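Local coordinates for VAO-type flavoprotein oxidase VAO615 (Myceliophthora thermophila, PDB 6F72), which probably acts as an oxidoreductase with bicovalently bound FAD that reacts rapidly with oxygen when reduced, although its substrate remains unknown, at residues A322-H327 against V431-F436. Numbering follows the deposited sequence.
Sequences AVAAFH and VVTDLF. With NAG (2-acetamido-2-deoxy-beta-D-glucopyranose), chain G.
Thr433 OG1, which rests against Ala324 CB at 3.3 Å, is held by two hydrogen bonds: a water 2.7 Å from this OG1 donates to it, and the hydroxyl in turn donates to the carbonyl oxygen of Asn429, one turn back. That second bond is possible because OG1 lies beside its own backbone N (chi1 -56°) and can fold onto the helix. The pair belongs to helices 316-335 and 426-439, neighbours packed on the seven-stranded antiparallel sheet of the substrate domain, as in other VAO-type oxidases. Alanine suits position 324, where its small methyl lets the hydroxyl come close to the opposing helix. Asn429 also reaches across, its ND2 hydrogen-bonded to Ala324 O.

The same water lies 2.8 Å from His327 ND1, in the plane of the imidazole, and thus joins the two helices through polar atoms too far apart to bond directly. Histidine fits here because its ring places a nitrogen beside the water while its carbon edge meets a hydrophobic partner; NE2 is satisfied by a bond outside the two segments. Above one face, toward the rim, sits Val323 O, already the acceptor of the His327 N-H.

Nearer the sheet, His327 and Phe436 approach from opposite directions, and the imidazole brings its edge, His327 CE1, within 3.3 Å of Phe436 CE2 in an oblique meeting. Their planes stand at 87°, with centroids 5.5 Å apart. Phenylalanine fills this buried site well: Phe436 has a separate edge-to-face partner in Phe448 and touches Trp320 and Cys476, while His327 touches Leu474 of the same strand as Cys476. Away from this interface, helix 426-439 carries a glycan, whose acetamido methyl C8 lies 3.4 Å from Val431 O and 3.5 Å from Leu435 N.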
loop_
_atom_site.group_PDB
_atom_site.type_symbol
_atom_site.label_atom_id
_atom_site.label_comp_id
_atom_site.label_asym_id
_atom_site.label_seq_id
_atom_site.Cartn_x
_atom_site.Cartn_y
_atom_site.Cartn_z
ATOM N N ALA A 322 -0.959 -15.684 26.010
ATOM C CA ALA A 322 0.333 -15.006 25.956
ATOM C C ALA A 322 0.384 -13.928 24.859
ATOM O O ALA A 322 1.071 -12.914 25.014
ATOM C CB ALA A 322 1.456 -16.017 25.785
ATOM N N VAL A 323 -0.359 -14.165 23.776
ATOM C CA VAL A 323 -0.540 -13.224 22.656
ATOM C C VAL A 323 -1.439 -12.064 23.105
ATOM O O VAL A 323 -1.110 -10.888 22.888
ATOM C CB VAL A 323 -1.119 -13.953 21.403
ATOM C CG1 VAL A 323 -1.598 -12.978 20.334
ATOM C CG2 VAL A 323 -0.107 -14.940 20.828
ATOM N N ALA A 324 -2.572 -12.407 23.718
ATOM C CA ALA A 324 -3.430 -11.444 24.436
ATOM C C ALA A 324 -2.626 -10.514 25.364
ATOM O O ALA A 324 -2.828 -9.296 25.344
ATOM C CB ALA A 324 -4.514 -12.180 25.215
ATOM N N ALA A 325 -1.709 -11.100 26.141
ATOM C CA ALA A 325 -0.874 -10.371 27.106
ATOM C C ALA A 325 0.216 -9.533 26.435
ATOM O O ALA A 325 0.479 -8.416 26.866
ATOM C CB ALA A 325 -0.256 -11.334 28.102
ATOM N N PHE A 326 0.855 -10.092 25.406
ATOM C CA PHE A 326 1.797 -9.360 24.542
ATOM C C PHE A 326 1.153 -8.081 24.019
ATOM O O PHE A 326 1.767 -7.003 24.069
ATOM C CB PHE A 326 2.233 -10.271 23.385
ATOM C CG PHE A 326 3.034 -9.589 22.301
ATOM C CD1 PHE A 326 4.407 -9.383 22.447
ATOM C CD2 PHE A 326 2.421 -9.203 21.103
ATOM C CE1 PHE A 326 5.147 -8.778 21.433
ATOM C CE2 PHE A 326 3.153 -8.596 20.086
ATOM C CZ PHE A 326 4.519 -8.389 20.251
ATOM N N HIS A 327 -0.087 -8.213 23.533
ATOM C CA HIS A 327 -0.873 -7.084 23.054
ATOM C C HIS A 327 -1.119 -6.046 24.145
ATOM O O HIS A 327 -0.901 -4.852 23.918
ATOM C CB HIS A 327 -2.205 -7.555 22.499
ATOM C CG HIS A 327 -2.111 -8.151 21.137
ATOM N ND1 HIS A 327 -3.110 -8.935 20.607
ATOM C CD2 HIS A 327 -1.138 -8.084 20.195
ATOM C CE1 HIS A 327 -2.759 -9.324 19.395
ATOM N NE2 HIS A 327 -1.574 -8.810 19.118
ATOM N N VAL A 431 -12.181 -10.903 22.921
ATOM C CA VAL A 431 -12.797 -10.888 21.582
ATOM C C VAL A 431 -11.737 -10.734 20.468
ATOM O O VAL A 431 -11.758 -11.494 19.480
ATOM C CB VAL A 431 -13.919 -9.820 21.460
ATOM C CG1 VAL A 431 -14.455 -9.730 20.033
ATOM C CG2 VAL A 431 -15.050 -10.112 22.436
ATOM N N VAL A 432 -10.807 -9.788 20.644
ATOM C CA VAL A 432 -9.682 -9.601 19.702
ATOM C C VAL A 432 -8.895 -10.908 19.554
ATOM O O VAL A 432 -8.667 -11.368 18.425
ATOM C CB VAL A 432 -8.757 -8.414 20.104
ATOM C CG1 VAL A 432 -7.551 -8.302 19.174
ATOM C CG2 VAL A 432 -9.524 -7.097 20.105
ATOM N N THR A 433 -8.512 -11.511 20.684
ATOM C CA THR A 433 -7.783 -12.787 20.695
ATOM C C THR A 433 -8.579 -13.894 19.990
ATOM O O THR A 433 -8.028 -14.600 19.143
ATOM C CB THR A 433 -7.362 -13.205 22.120
ATOM O OG1 THR A 433 -6.584 -12.155 22.706
ATOM C CG2 THR A 433 -6.518 -14.472 22.100
ATOM N N ASP A 434 -9.872 -14.001 20.300
ATOM C CA ASP A 434 -10.758 -14.970 19.640
ATOM C C ASP A 434 -10.880 -14.774 18.117
ATOM O O ASP A 434 -11.010 -15.765 17.382
ATOM C CB ASP A 434 -12.145 -15.025 20.305
ATOM C CG ASP A 434 -12.093 -15.499 21.764
ATOM O OD1 ASP A 434 -11.118 -16.168 22.182
ATOM O OD2 ASP A 434 -13.042 -15.181 22.505
ATOM N N LEU A 435 -10.826 -13.524 17.646
ATOM C CA LEU A 435 -10.764 -13.244 16.194
ATOM C C LEU A 435 -9.511 -13.842 15.549
ATOM O O LEU A 435 -9.595 -14.510 14.508
ATOM C CB LEU A 435 -10.851 -11.742 15.898
ATOM C CG LEU A 435 -10.605 -11.266 14.448
ATOM C CD1 LEU A 435 -11.672 -11.797 13.495
ATOM C CD2 LEU A 435 -10.491 -9.743 14.384
ATOM N N PHE A 436 -8.365 -13.599 16.183
ATOM C CA PHE A 436 -7.059 -14.078 15.730
ATOM C C PHE A 436 -6.969 -15.605 15.705
ATOM O O PHE A 436 -6.311 -16.167 14.826
ATOM C CB PHE A 436 -5.952 -13.492 16.613
ATOM C CG PHE A 436 -5.604 -12.052 16.305
ATOM C CD1 PHE A 436 -6.506 -11.200 15.633
ATOM C CD2 PHE A 436 -4.369 -11.532 16.707
ATOM C CE1 PHE A 436 -6.174 -9.877 15.363
ATOM C CE2 PHE A 436 -4.032 -10.207 16.430
ATOM C CZ PHE A 436 -4.942 -9.377 15.771
HETATM C C1 NAG G . -15.111 -17.261 16.038
HETATM C C2 NAG G . -15.977 -15.984 16.056
HETATM C C3 NAG G . -17.455 -16.217 16.442
HETATM C C4 NAG G . -18.034 -17.526 15.883
HETATM C C5 NAG G . -17.097 -18.681 16.263
HETATM C C6 NAG G . -17.609 -20.057 15.841
HETATM C C7 NAG G . -14.891 -13.822 16.648
HETATM C C8 NAG G . -14.284 -13.049 17.783
HETATM N N2 NAG G . -15.350 -15.040 16.975
HETATM O O3 NAG G . -18.269 -15.134 15.983
HETATM O O4 NAG G . -19.383 -17.735 16.335
HETATM O O5 NAG G . -15.825 -18.442 15.635
HETATM O O6 NAG G . -17.513 -20.196 14.416
HETATM O O7 NAG G . -14.953 -13.343 15.522
HETATM O O HOH W 1 -5.484 -9.780 21.907
#